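Local atomic coordinates of protein A52 (PDB entry 2VVW), a protein that adopts a Bcl-2-like fold and binds host IRAK2 and TRAF6, inhibiting NF-kappa-B signalling and inducing cytokines such as IL-10 through p38. Residues D19-I24 and K140-L145; E26-Y31 and R43-I48; M30-L35 and C108-W113; Y97-M102 and K130-D135. One frame throughout, in Å; residues are numbered along the deposited sequence. Where two conformers were deposited one is given.

Contact 1: D19-I24 and K140-L145; sequences DEMFTI and KIKSIL
Lys142 runs past Met21 in the opposite direction and ends on the backbone of Asp19. Its CB rests 3.8 Å from Met21 SD, and its CG lies only slightly farther from the same sulfur. With CG anti to the backbone N (chi1 -165°) and every later torsion extended, the chain spans from helix 135-153 to the loop just before helix 21-35. Lys142 CE comes 3.2 Å from Asp19 O, and Lys142 NZ gives that carbonyl a hydrogen bond of 2.9 Å, arriving tilted 33° from the carbonyl plane. The same ammonium group makes weak hydrogen bonds to the carbonyl oxygens of Leu16 and Asp17. The contact joins the start of helix 21-35, whose N-cap position is Glu20, to helix 135-153, the last helix of the Bcl-2-like bundle. Met21 bends at chi2 and chi3, which carries its methyl away from the lysine and along helix 135-153. There Met21 CE presses tightly on Leu145 CD1, at 3.4 Å, and meets Ile141 CG2 more loosely, at 4.3 Å. The carboxylate of Asp19 turns to the N-terminal segment, where the hydroxyls of Tyr9 and Tyr12 and the backbone N of Leu16 hold it.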
# COMPACT_ATOMS: atom_id res chain seq x y z
N ASP A 19 9.24 -0.91 -15.74
CA ASP A 19 8.53 -1.43 -14.58
C ASP A 19 9.50 -2.19 -13.69
O ASP A 19 10.05 -3.21 -14.11
CB ASP A 19 7.41 -2.37 -15.01
CG ASP A 19 6.33 -1.69 -15.78
OD1 ASP A 19 5.82 -0.64 -15.32
OD2 ASP A 19 5.94 -2.22 -16.85
N GLU A 20 9.72 -1.69 -12.47
CA GLU A 20 10.72 -2.27 -11.55
C GLU A 20 10.17 -3.47 -10.81
O GLU A 20 9.11 -3.39 -10.19
CB GLU A 20 11.20 -1.23 -10.55
CG GLU A 20 11.96 -0.08 -11.19
CD GLU A 20 12.01 1.15 -10.30
OE1 GLU A 20 11.10 1.32 -9.45
OE2 GLU A 20 12.95 1.96 -10.45
N MET A 21 10.91 -4.58 -10.84
CA MET A 21 10.46 -5.82 -10.20
C MET A 21 10.15 -5.65 -8.69
O MET A 21 9.13 -6.12 -8.22
CB MET A 21 11.49 -6.95 -10.46
CG MET A 21 10.91 -8.35 -10.34
SD MET A 21 9.62 -8.64 -11.57
CE MET A 21 8.29 -9.24 -10.52
N PHE A 22 10.98 -4.92 -7.96
CA PHE A 22 10.70 -4.77 -6.52
C PHE A 22 9.42 -3.97 -6.24
O PHE A 22 8.64 -4.33 -5.36
CB PHE A 22 11.88 -4.16 -5.76
CG PHE A 22 11.73 -4.31 -4.26
CD1 PHE A 22 11.97 -5.53 -3.64
CD2 PHE A 22 11.29 -3.24 -3.48
CE1 PHE A 22 11.81 -5.67 -2.26
CE2 PHE A 22 11.12 -3.39 -2.10
CZ PHE A 22 11.37 -4.59 -1.50
N THR A 23 9.18 -2.91 -7.01
CA THR A 23 7.93 -2.15 -6.88
C THR A 23 6.71 -3.00 -7.18
O THR A 23 5.69 -2.89 -6.50
CB THR A 23 7.91 -0.95 -7.80
OG1 THR A 23 9.08 -0.17 -7.56
CG2 THR A 23 6.66 -0.09 -7.53
N ILE A 24 6.82 -3.83 -8.21
CA ILE A 24 5.75 -4.74 -8.57
C ILE A 24 5.42 -5.66 -7.41
O ILE A 24 4.24 -5.86 -7.06
CB ILE A 24 6.11 -5.57 -9.85
CG1 ILE A 24 6.07 -4.67 -11.10
CG2 ILE A 24 5.16 -6.71 -10.02
CD1 ILE A 24 6.71 -5.32 -12.34
N LYS A 140 16.16 -11.91 -13.28
CA LYS A 140 15.83 -13.20 -13.89
C LYS A 140 14.35 -13.52 -13.76
O LYS A 140 13.72 -14.04 -14.70
CB LYS A 140 16.67 -14.32 -13.26
CG LYS A 140 18.17 -14.18 -13.58
CD LYS A 140 19.02 -15.27 -12.93
CE LYS A 140 19.31 -16.41 -13.91
NZ LYS A 140 20.24 -16.00 -15.02
N ILE A 141 13.78 -13.18 -12.60
CA ILE A 141 12.35 -13.39 -12.38
C ILE A 141 11.53 -12.58 -13.39
O ILE A 141 10.54 -13.07 -13.96
CB ILE A 141 11.93 -13.00 -10.94
CG1 ILE A 141 12.50 -14.00 -9.91
CG2 ILE A 141 10.41 -12.98 -10.81
CD1 ILE A 141 12.59 -13.44 -8.48
N LYS A 142 11.95 -11.33 -13.59
CA LYS A 142 11.30 -10.41 -14.53
C LYS A 142 11.28 -10.98 -15.95
O LYS A 142 10.24 -11.01 -16.60
CB LYS A 142 12.02 -9.05 -14.52
CG LYS A 142 11.24 -7.93 -15.19
CD LYS A 142 12.10 -6.68 -15.33
CE LYS A 142 11.28 -5.53 -15.87
NZ LYS A 142 12.06 -4.28 -15.86
N SER A 143 12.43 -11.47 -16.40
CA SER A 143 12.55 -12.13 -17.70
C SER A 143 11.61 -13.30 -17.85
O SER A 143 11.00 -13.47 -18.89
CB SER A 143 13.98 -12.59 -17.94
OG SER A 143 14.82 -11.48 -18.09
N ILE A 144 11.50 -14.12 -16.80
CA ILE A 144 10.62 -15.28 -16.82
C ILE A 144 9.18 -14.83 -16.95
O ILE A 144 8.44 -15.37 -17.78
CB ILE A 144 10.85 -16.18 -15.58
CG1 ILE A 144 12.17 -16.95 -15.74
CG2 ILE A 144 9.68 -17.18 -15.38
CD1 ILE A 144 12.58 -17.77 -14.52
N LEU A 145 8.79 -13.81 -16.17
CA LEU A 145 7.42 -13.30 -16.19
C LEU A 145 7.07 -12.72 -17.54
O LEU A 145 6.00 -12.98 -18.08
CB LEU A 145 7.21 -12.26 -15.09
CG LEU A 145 6.99 -12.80 -13.68
CD1 LEU A 145 7.17 -11.71 -12.61
CD2 LEU A 145 5.60 -13.43 -13.57

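Contact 2: E26-Y31 and R43-I48; sequences EEYFMY and RLFNEI
Tyr28 and Phe45 bring their CA atoms within 6.7 Å of each other where helices 26-31 and 43-48 cross. The two axes are nearly perpendicular, with a signed crossing angle of -80°, and come no closer than 11.1 Å, a gap filled largely by aromatic rings. Tyr28, its CG anti to the backbone N (chi1 178°), reaches toward helix 43-48 and turns the edge of its ring to the face of Phe45. This T-shaped pair has centroids 5.3 Å apart and planes at 81°, with Tyr28 CD1 3.8 Å from Phe45 CG. Tyr28 CB also lies over the Phe45 face. At the far end of that ring, Phe45 CZ sits 3.5 Å from Tyr28 N, while CE2 receives Tyr31 CD2 at the ring edge. One face of Tyr28 is taken by Ile48, whose CG2 stands over the ring centre in a CH-pi contact, 3.6 Å from the centroid. Tyr28 OH donates to a water, 2.7 Å from its oxygen, which donates to Ile48 O; Arg32 NH1 also bonds this hydroxyl. Tyr31 OH bonds Asp8 and Trp122 of the second subunit; Glu27 forms a salt bridge with Lys123 of that subunit. Dispersion and weakly polar ring contacts thus hold the helices, with no direct hydrogen bond; Ile48 CG2 and Phe45 probably set the ring tilt of Tyr28, while the water and Arg32 hold its hydroxyl.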
# COMPACT_ATOMS: atom_id res chain seq x y z
N GLU A 26 6.20 -5.16 -4.19
CA GLU A 26 5.66 -4.34 -3.09
C GLU A 26 4.16 -4.20 -3.23
O GLU A 26 3.44 -4.42 -2.28
CB GLU A 26 6.27 -2.93 -3.04
CG GLU A 26 7.69 -2.83 -2.52
CD GLU A 26 8.20 -1.37 -2.45
OE1 GLU A 26 8.65 -0.94 -1.37
OE2 GLU A 26 8.13 -0.65 -3.48
N GLU A 27 3.71 -3.82 -4.42
CA GLU A 27 2.29 -3.60 -4.67
C GLU A 27 1.51 -4.90 -4.63
O GLU A 27 0.38 -4.93 -4.17
CB GLU A 27 2.07 -2.86 -6.00
CG GLU A 27 2.54 -1.42 -5.94
CD GLU A 27 1.90 -0.48 -6.95
OE1 GLU A 27 1.00 -0.90 -7.73
OE2 GLU A 27 2.33 0.70 -6.96
N TYR A 28 2.12 -5.98 -5.14
CA TYR A 28 1.49 -7.31 -5.08
C TYR A 28 1.20 -7.75 -3.64
O TYR A 28 0.09 -8.13 -3.28
CB TYR A 28 2.42 -8.33 -5.75
CG TYR A 28 1.90 -9.74 -5.70
CD1 TYR A 28 0.79 -10.12 -6.47
CD2 TYR A 28 2.48 -10.69 -4.87
CE1 TYR A 28 0.29 -11.39 -6.43
CE2 TYR A 28 1.99 -11.98 -4.82
CZ TYR A 28 0.89 -12.33 -5.61
OH TYR A 28 0.40 -13.62 -5.58
N PHE A 29 2.21 -7.66 -2.79
CA PHE A 29 2.01 -8.00 -1.38
C PHE A 29 1.09 -7.04 -0.64
O PHE A 29 0.29 -7.48 0.18
CB PHE A 29 3.35 -8.18 -0.67
CG PHE A 29 4.11 -9.39 -1.15
CD1 PHE A 29 3.55 -10.65 -1.04
CD2 PHE A 29 5.35 -9.27 -1.71
CE1 PHE A 29 4.25 -11.77 -1.49
CE2 PHE A 29 6.04 -10.39 -2.16
CZ PHE A 29 5.49 -11.62 -2.05
N MET A 30 1.13 -5.76 -1.00
CA MET A 30 0.23 -4.78 -0.41
C MET A 30 -1.20 -5.13 -0.77
O MET A 30 -2.04 -5.25 0.10
CB MET A 30 0.56 -3.38 -0.93
CG MET A 30 -0.39 -2.28 -0.54
SD MET A 30 0.02 -0.77 -1.41
CE MET A 30 -0.62 -1.12 -3.08
N TYR A 31 -1.46 -5.32 -2.06
CA TYR A 31 -2.84 -5.54 -2.50
C TYR A 31 -3.40 -6.91 -2.07
O TYR A 31 -4.57 -7.01 -1.65
CB TYR A 31 -2.96 -5.37 -4.02
CG TYR A 31 -3.01 -3.93 -4.50
CD1 TYR A 31 -4.05 -3.08 -4.11
CD2 TYR A 31 -2.03 -3.41 -5.37
CE1 TYR A 31 -4.13 -1.76 -4.54
CE2 TYR A 31 -2.11 -2.07 -5.83
CZ TYR A 31 -3.15 -1.26 -5.40
OH TYR A 31 -3.25 0.04 -5.85
N ARG A 43 -3.03 -9.28 -15.79
CA ARG A 43 -2.25 -10.44 -16.20
C ARG A 43 -0.95 -10.55 -15.42
O ARG A 43 -0.46 -11.65 -15.15
CB ARG A 43 -1.97 -10.38 -17.70
CG ARG A 43 -3.21 -10.60 -18.54
CD ARG A 43 -2.90 -11.05 -19.94
NE ARG A 43 -2.99 -9.96 -20.91
CZ ARG A 43 -4.13 -9.44 -21.35
NH1 ARG A 43 -5.31 -9.89 -20.91
NH2 ARG A 43 -4.10 -8.45 -22.24
N LEU A 44 -0.37 -9.42 -15.05
CA LEU A 44 0.90 -9.44 -14.34
C LEU A 44 0.77 -10.13 -12.97
O LEU A 44 1.48 -11.08 -12.68
CB LEU A 44 1.46 -8.03 -14.18
CG LEU A 44 2.72 -7.91 -13.32
CD1 LEU A 44 3.83 -8.81 -13.86
CD2 LEU A 44 3.16 -6.44 -13.24
N PHE A 45 -0.10 -9.61 -12.11
CA PHE A 45 -0.39 -10.23 -10.82
C PHE A 45 -0.90 -11.66 -10.98
O PHE A 45 -0.56 -12.53 -10.18
CB PHE A 45 -1.43 -9.41 -10.02
CG PHE A 45 -0.86 -8.19 -9.30
CD1 PHE A 45 0.41 -7.72 -9.57
CD2 PHE A 45 -1.63 -7.51 -8.38
CE1 PHE A 45 0.89 -6.60 -8.91
CE2 PHE A 45 -1.15 -6.40 -7.71
CZ PHE A 45 0.11 -5.93 -7.99
N ASN A 46 -1.72 -11.91 -11.99
CA ASN A 46 -2.20 -13.29 -12.22
C ASN A 46 -1.06 -14.29 -12.51
O ASN A 46 -1.14 -15.46 -12.12
CB ASN A 46 -3.29 -13.33 -13.31
CG ASN A 46 -4.68 -12.97 -12.77
OD1 ASN A 46 -4.98 -13.11 -11.58
ND2 ASN A 46 -5.54 -12.51 -13.67
N GLU A 47 0.02 -13.84 -13.15
CA GLU A 47 1.21 -14.69 -13.32
C GLU A 47 1.95 -14.90 -12.01
O GLU A 47 2.39 -16.03 -11.71
CB GLU A 47 2.18 -14.10 -14.36
CG GLU A 47 1.69 -14.21 -15.78
CD GLU A 47 1.40 -15.65 -16.20
OE1 GLU A 47 2.24 -16.53 -15.92
OE2 GLU A 47 0.34 -15.90 -16.81
N ILE A 48 2.10 -13.83 -11.23
CA ILE A 48 2.79 -13.92 -9.96
C ILE A 48 2.03 -14.87 -9.03
O ILE A 48 2.63 -15.65 -8.30
CB ILE A 48 3.02 -12.55 -9.32
CG1 ILE A 48 3.93 -11.69 -10.21
CG2 ILE A 48 3.66 -12.72 -7.93
CD1 ILE A 48 4.02 -10.28 -9.78
O HOH W 1 2.21 -15.59 -5.46

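Contact 3: M30-L35 and C108-W113; sequences MYRGLL and CVVDVW
Arg32 has the largest surface buried here, and its guanidinium takes Asp111 side-on, one nitrogen to each carboxylate oxygen. Arg32 NE donates to Asp111 OD1 at 2.9 Å and Arg32 NH2 to Asp111 OD2 at 2.8 Å, both bonds almost straight. Both oxygens are met on their syn sides, and the two flat groups are nearly coplanar, 15° apart. The arginine chain is extended from CG to NE and leaves the backbone with CG anti to N (chi1 -178°), which carries it at a slant across helix 108-113 to the acid. On the way, Arg32 CG passes 4.0 Å from Val110 CG1. Val110, the next most buried, points at the backbone of Gly33 and sets CG2 3.5 Å from Gly33 CA. With no side chain on Gly33, the backbones draw together, with 5.2 Å between Gly33 CA and Val110 CA. The ion pair is part of a larger network: Asp52 forms a second salt bridge with Arg32 NH2, and Arg114 bonds both Asp111 OD1 and Arg32 O. Such shared charges would be expected to keep the carboxylate ionised. The segment axes are 8.3 Å apart at their closest and inclined by 30°. A close helix pair joined through a glycine, with a bidentate salt bridge beside it, ties helix 21-35, whose other side packs on the second subunit, to helix 96-115 of the Bcl-2-like bundle.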
# COMPACT_ATOMS: atom_id res chain seq x y z
N MET A 30 1.13 -5.76 -1.00
CA MET A 30 0.23 -4.78 -0.41
C MET A 30 -1.20 -5.13 -0.77
O MET A 30 -2.04 -5.25 0.10
CB MET A 30 0.56 -3.38 -0.93
CG MET A 30 -0.39 -2.28 -0.54
SD MET A 30 0.02 -0.77 -1.41
CE MET A 30 -0.62 -1.12 -3.08
N TYR A 31 -1.46 -5.32 -2.06
CA TYR A 31 -2.84 -5.54 -2.50
C TYR A 31 -3.40 -6.91 -2.07
O TYR A 31 -4.57 -7.01 -1.65
CB TYR A 31 -2.96 -5.37 -4.02
CG TYR A 31 -3.01 -3.93 -4.50
CD1 TYR A 31 -4.05 -3.08 -4.11
CD2 TYR A 31 -2.03 -3.41 -5.37
CE1 TYR A 31 -4.13 -1.76 -4.54
CE2 TYR A 31 -2.11 -2.07 -5.83
CZ TYR A 31 -3.15 -1.26 -5.40
OH TYR A 31 -3.25 0.04 -5.85
N ARG A 32 -2.59 -7.95 -2.19
CA ARG A 32 -3.00 -9.28 -1.76
C ARG A 32 -3.14 -9.32 -0.23
O ARG A 32 -4.12 -9.85 0.31
CB ARG A 32 -2.03 -10.34 -2.25
CG ARG A 32 -2.46 -11.76 -1.87
CD ARG A 32 -1.75 -12.81 -2.71
NE ARG A 32 -2.04 -14.15 -2.20
CZ ARG A 32 -1.84 -15.28 -2.88
NH1 ARG A 32 -1.36 -15.25 -4.11
NH2 ARG A 32 -2.15 -16.44 -2.33
N GLY A 33 -2.17 -8.75 0.46
CA GLY A 33 -2.22 -8.69 1.93
C GLY A 33 -3.35 -7.87 2.54
O GLY A 33 -3.76 -8.15 3.68
N LEU A 34 -3.85 -6.85 1.82
CA LEU A 34 -4.89 -5.97 2.35
C LEU A 34 -6.26 -6.25 1.76
O LEU A 34 -7.24 -6.22 2.50
CB LEU A 34 -4.51 -4.48 2.19
CG LEU A 34 -3.23 -4.00 2.89
CD1 LEU A 34 -3.02 -2.45 2.72
CD2 LEU A 34 -3.14 -4.40 4.37
N LEU A 35 -6.33 -6.54 0.46
CA LEU A 35 -7.62 -6.80 -0.21
C LEU A 35 -7.94 -8.27 -0.42
O LEU A 35 -9.10 -8.64 -0.52
CB LEU A 35 -7.68 -6.12 -1.58
CG LEU A 35 -7.43 -4.62 -1.63
CD1 LEU A 35 -7.53 -4.16 -3.05
CD2 LEU A 35 -8.40 -3.89 -0.73
N CYS A 108 1.30 -16.84 0.19
CA CYS A 108 0.45 -17.75 0.96
C CYS A 108 0.45 -17.37 2.44
O CYS A 108 -0.55 -17.50 3.11
CB CYS A 108 0.89 -19.20 0.76
SG CYS A 108 0.58 -19.82 -0.94
N VAL A 109 1.58 -16.88 2.95
CA VAL A 109 1.67 -16.43 4.34
C VAL A 109 0.87 -15.14 4.55
O VAL A 109 0.13 -15.01 5.53
CB VAL A 109 3.16 -16.24 4.77
CG1 VAL A 109 3.28 -15.52 6.11
CG2 VAL A 109 3.87 -17.61 4.81
N VAL A 110 0.99 -14.18 3.63
CA VAL A 110 0.24 -12.94 3.76
C VAL A 110 -1.27 -13.21 3.80
O VAL A 110 -2.00 -12.49 4.47
CB VAL A 110 0.64 -11.88 2.66
CG1 VAL A 110 -0.20 -12.01 1.39
CG2 VAL A 110 0.55 -10.48 3.22
N ASP A 111 -1.75 -14.26 3.14
CA ASP A 111 -3.17 -14.60 3.23
C ASP A 111 -3.59 -14.92 4.64
O ASP A 111 -4.69 -14.57 5.06
CB ASP A 111 -3.54 -15.83 2.40
CG ASP A 111 -3.34 -15.65 0.92
OD1 ASP A 111 -3.31 -14.52 0.42
OD2 ASP A 111 -3.24 -16.70 0.25
N VAL A 112 -2.74 -15.67 5.35
CA VAL A 112 -3.05 -16.08 6.72
C VAL A 112 -3.19 -14.84 7.58
O VAL A 112 -4.12 -14.72 8.37
CB VAL A 112 -1.97 -17.06 7.30
CG1 VAL A 112 -2.20 -17.34 8.78
CG2 VAL A 112 -1.95 -18.37 6.51
N TRP A 113 -2.24 -13.92 7.45
CA TRP A 113 -2.28 -12.69 8.22
C TRP A 113 -3.46 -11.78 7.89
O TRP A 113 -4.08 -11.21 8.81
CB TRP A 113 -0.96 -11.95 8.06
CG TRP A 113 0.20 -12.65 8.69
CD1 TRP A 113 0.20 -13.49 9.77
CD2 TRP A 113 1.57 -12.53 8.29
NE1 TRP A 113 1.49 -13.88 10.07
CE2 TRP A 113 2.34 -13.32 9.16
CE3 TRP A 113 2.23 -11.84 7.25
CZ2 TRP A 113 3.74 -13.44 9.04
CZ3 TRP A 113 3.61 -11.95 7.16
CH2 TRP A 113 4.34 -12.75 8.05

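Contact 4: Y97-M102 and K130-D135; sequences YDCISM and KLFIND
Phe132 and Ile133 form the corner between helix 123-132 and helix 135-153, and this corner of the Bcl-2-like bundle is plugged against helix 96-115 by Cys99 and Met102. Phe132 is the last helical residue; Ile133 leaves helical backbone angles, and Asn134 is the N-cap of the next helix, its OD1 bonded to Met137 N. Met102 lies over one face of the Phe132 ring, the two side chains passing in opposite directions. Met102 CG makes a CH-pi contact, 3.9 Å from the Phe132 centroid and 19° off the normal. A bend at chi2 (-95°) then takes Met102 SD outward past the ring edge, in an oblique Met-aromatic contact 4.7 Å from the Phe132 centroid, and lets CE end near Phe132 CB. Cys99 SG approaches the same ring obliquely, nearest to Phe132 CD2 at 4.2 Å, while Cys99 CA lies at the ring edge. Phe132 CE2 reaches the backbone of the helix, 3.8 Å from Asp98 O. Next in the chain, Ile133 lays its branches along Cys99, with CD1 3.8 Å from Cys99 CB and 3.6 Å from Cys99 O. Ile133 CD1 also touches Met102 SD at 4.0 Å. Ile84, Ile91 and Leu94 further enclose Phe132, whereas the carboxylate of Asp98 turns to Gln58 and the backbone N of Thr95. No hydrogen bond crosses between the segments: the corner is held by dispersion and by polarisable sulfur beside an aromatic ring, forces that depend on close fit more than on precise bond direction.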
# COMPACT_ATOMS: atom_id res chain seq x y z
N TYR A 97 14.37 -20.14 -9.49
CA TYR A 97 13.17 -20.89 -9.13
C TYR A 97 12.96 -21.05 -7.62
O TYR A 97 11.83 -21.07 -7.15
CB TYR A 97 13.15 -22.22 -9.89
CG TYR A 97 12.91 -21.98 -11.36
CD1 TYR A 97 11.63 -21.66 -11.82
CD2 TYR A 97 13.95 -22.01 -12.27
CE1 TYR A 97 11.39 -21.42 -13.16
CE2 TYR A 97 13.73 -21.76 -13.62
CZ TYR A 97 12.44 -21.47 -14.06
OH TYR A 97 12.21 -21.21 -15.40
N ASP A 98 14.05 -21.14 -6.85
CA ASP A 98 13.96 -21.00 -5.38
C ASP A 98 13.35 -19.65 -5.00
O ASP A 98 12.48 -19.56 -4.13
CB ASP A 98 15.34 -21.13 -4.73
CG ASP A 98 15.95 -22.50 -4.91
OD1 ASP A 98 15.22 -23.51 -4.73
OD2 ASP A 98 17.15 -22.57 -5.23
N CYS A 99 13.80 -18.59 -5.65
CA CYS A 99 13.26 -17.27 -5.39
C CYS A 99 11.79 -17.14 -5.82
O CYS A 99 11.02 -16.47 -5.16
CB CYS A 99 14.08 -16.22 -6.09
SG CYS A 99 15.80 -16.19 -5.61
N ILE A 100 11.41 -17.74 -6.94
CA ILE A 100 10.01 -17.77 -7.35
C ILE A 100 9.15 -18.49 -6.29
O ILE A 100 8.09 -18.00 -5.89
CB ILE A 100 9.87 -18.45 -8.72
CG1 ILE A 100 10.41 -17.52 -9.82
CG2 ILE A 100 8.42 -18.85 -8.98
CD1 ILE A 100 10.61 -18.17 -11.20
N SER A 101 9.60 -19.65 -5.83
CA SER A 101 8.84 -20.40 -4.80
C SER A 101 8.70 -19.56 -3.53
O SER A 101 7.67 -19.56 -2.86
CB SER A 101 9.52 -21.72 -4.44
OG SER A 101 9.54 -22.64 -5.52
N MET A 102 9.77 -18.85 -3.20
CA MET A 102 9.78 -18.01 -2.02
C MET A 102 8.77 -16.86 -2.13
O MET A 102 8.12 -16.51 -1.14
CB MET A 102 11.19 -17.52 -1.78
CG MET A 102 11.35 -16.74 -0.52
SD MET A 102 11.20 -15.00 -0.91
CE MET A 102 11.13 -14.35 0.77
N LYS A 130 13.90 -9.02 0.40
CA LYS A 130 15.21 -8.37 0.44
C LYS A 130 16.32 -9.27 1.00
O LYS A 130 17.47 -9.17 0.58
CB LYS A 130 15.13 -7.07 1.25
CG LYS A 130 14.45 -5.90 0.53
CD LYS A 130 14.06 -4.81 1.55
CE LYS A 130 13.79 -3.44 0.90
NZ LYS A 130 13.05 -2.48 1.81
N LEU A 131 15.99 -10.16 1.95
CA LEU A 131 16.97 -11.11 2.51
C LEU A 131 17.33 -12.21 1.52
O LEU A 131 18.45 -12.72 1.51
CB LEU A 131 16.43 -11.81 3.78
CG LEU A 131 16.47 -11.11 5.13
CD1 LEU A 131 15.71 -11.98 6.14
CD2 LEU A 131 17.91 -10.86 5.59
N PHE A 132 16.35 -12.60 0.71
CA PHE A 132 16.43 -13.84 -0.06
C PHE A 132 16.73 -13.63 -1.55
O PHE A 132 17.44 -14.44 -2.16
CB PHE A 132 15.10 -14.57 0.12
CG PHE A 132 15.15 -16.04 -0.22
CD1 PHE A 132 15.42 -16.99 0.75
CD2 PHE A 132 14.88 -16.48 -1.52
CE1 PHE A 132 15.45 -18.35 0.43
CE2 PHE A 132 14.90 -17.84 -1.83
CZ PHE A 132 15.19 -18.77 -0.86
N ILE A 133 16.19 -12.55 -2.13
CA ILE A 133 16.24 -12.29 -3.58
C ILE A 133 17.03 -11.03 -3.89
O ILE A 133 16.58 -9.92 -3.62
CB ILE A 133 14.81 -12.16 -4.16
CG1 ILE A 133 13.91 -13.25 -3.59
CG2 ILE A 133 14.85 -12.24 -5.68
CD1 ILE A 133 12.53 -13.32 -4.23
N ASN A 134 18.23 -11.18 -4.44
CA ASN A 134 19.04 -10.04 -4.84
C ASN A 134 18.59 -9.50 -6.19
O ASN A 134 17.74 -10.08 -6.84
CB ASN A 134 20.54 -10.38 -4.82
CG ASN A 134 20.95 -11.44 -5.86
OD1 ASN A 134 20.27 -11.64 -6.87
ND2 ASN A 134 22.09 -12.08 -5.63
N ASP A 135 19.20 -8.39 -6.63
CA ASP A 135 18.79 -7.73 -7.88
C ASP A 135 19.04 -8.58 -9.13
O ASP A 135 18.27 -8.54 -10.09
CB ASP A 135 19.48 -6.36 -8.00
CG ASP A 135 18.92 -5.34 -7.01
OD1 ASP A 135 17.82 -5.58 -6.47
OD2 ASP A 135 19.58 -4.32 -6.77

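In the fold
From the N terminus, residues 19-24 open the widest loop, which closes only at 140-145 and encloses the other three contacts. Contact 2 closes first, laying helix 43-49 across helix 21-35 after a short loop. Contact 3 starts from the same helix, sharing Met30 and Tyr31 with contact 2, and reaches on to helix 96-115. Contact 4 opens on that helix before contact 3 has closed, so the two cross; it joins helix 96-115 to the end of helix 123-132 and the turn into helix 135-153. Contacts 2 and 4 follow in series. Contact 1 touches contact 2 through Ile24 and Leu145, and contact 4 through Phe22, Ile141 and Ile144, but lies across the chain's centre from contact 3.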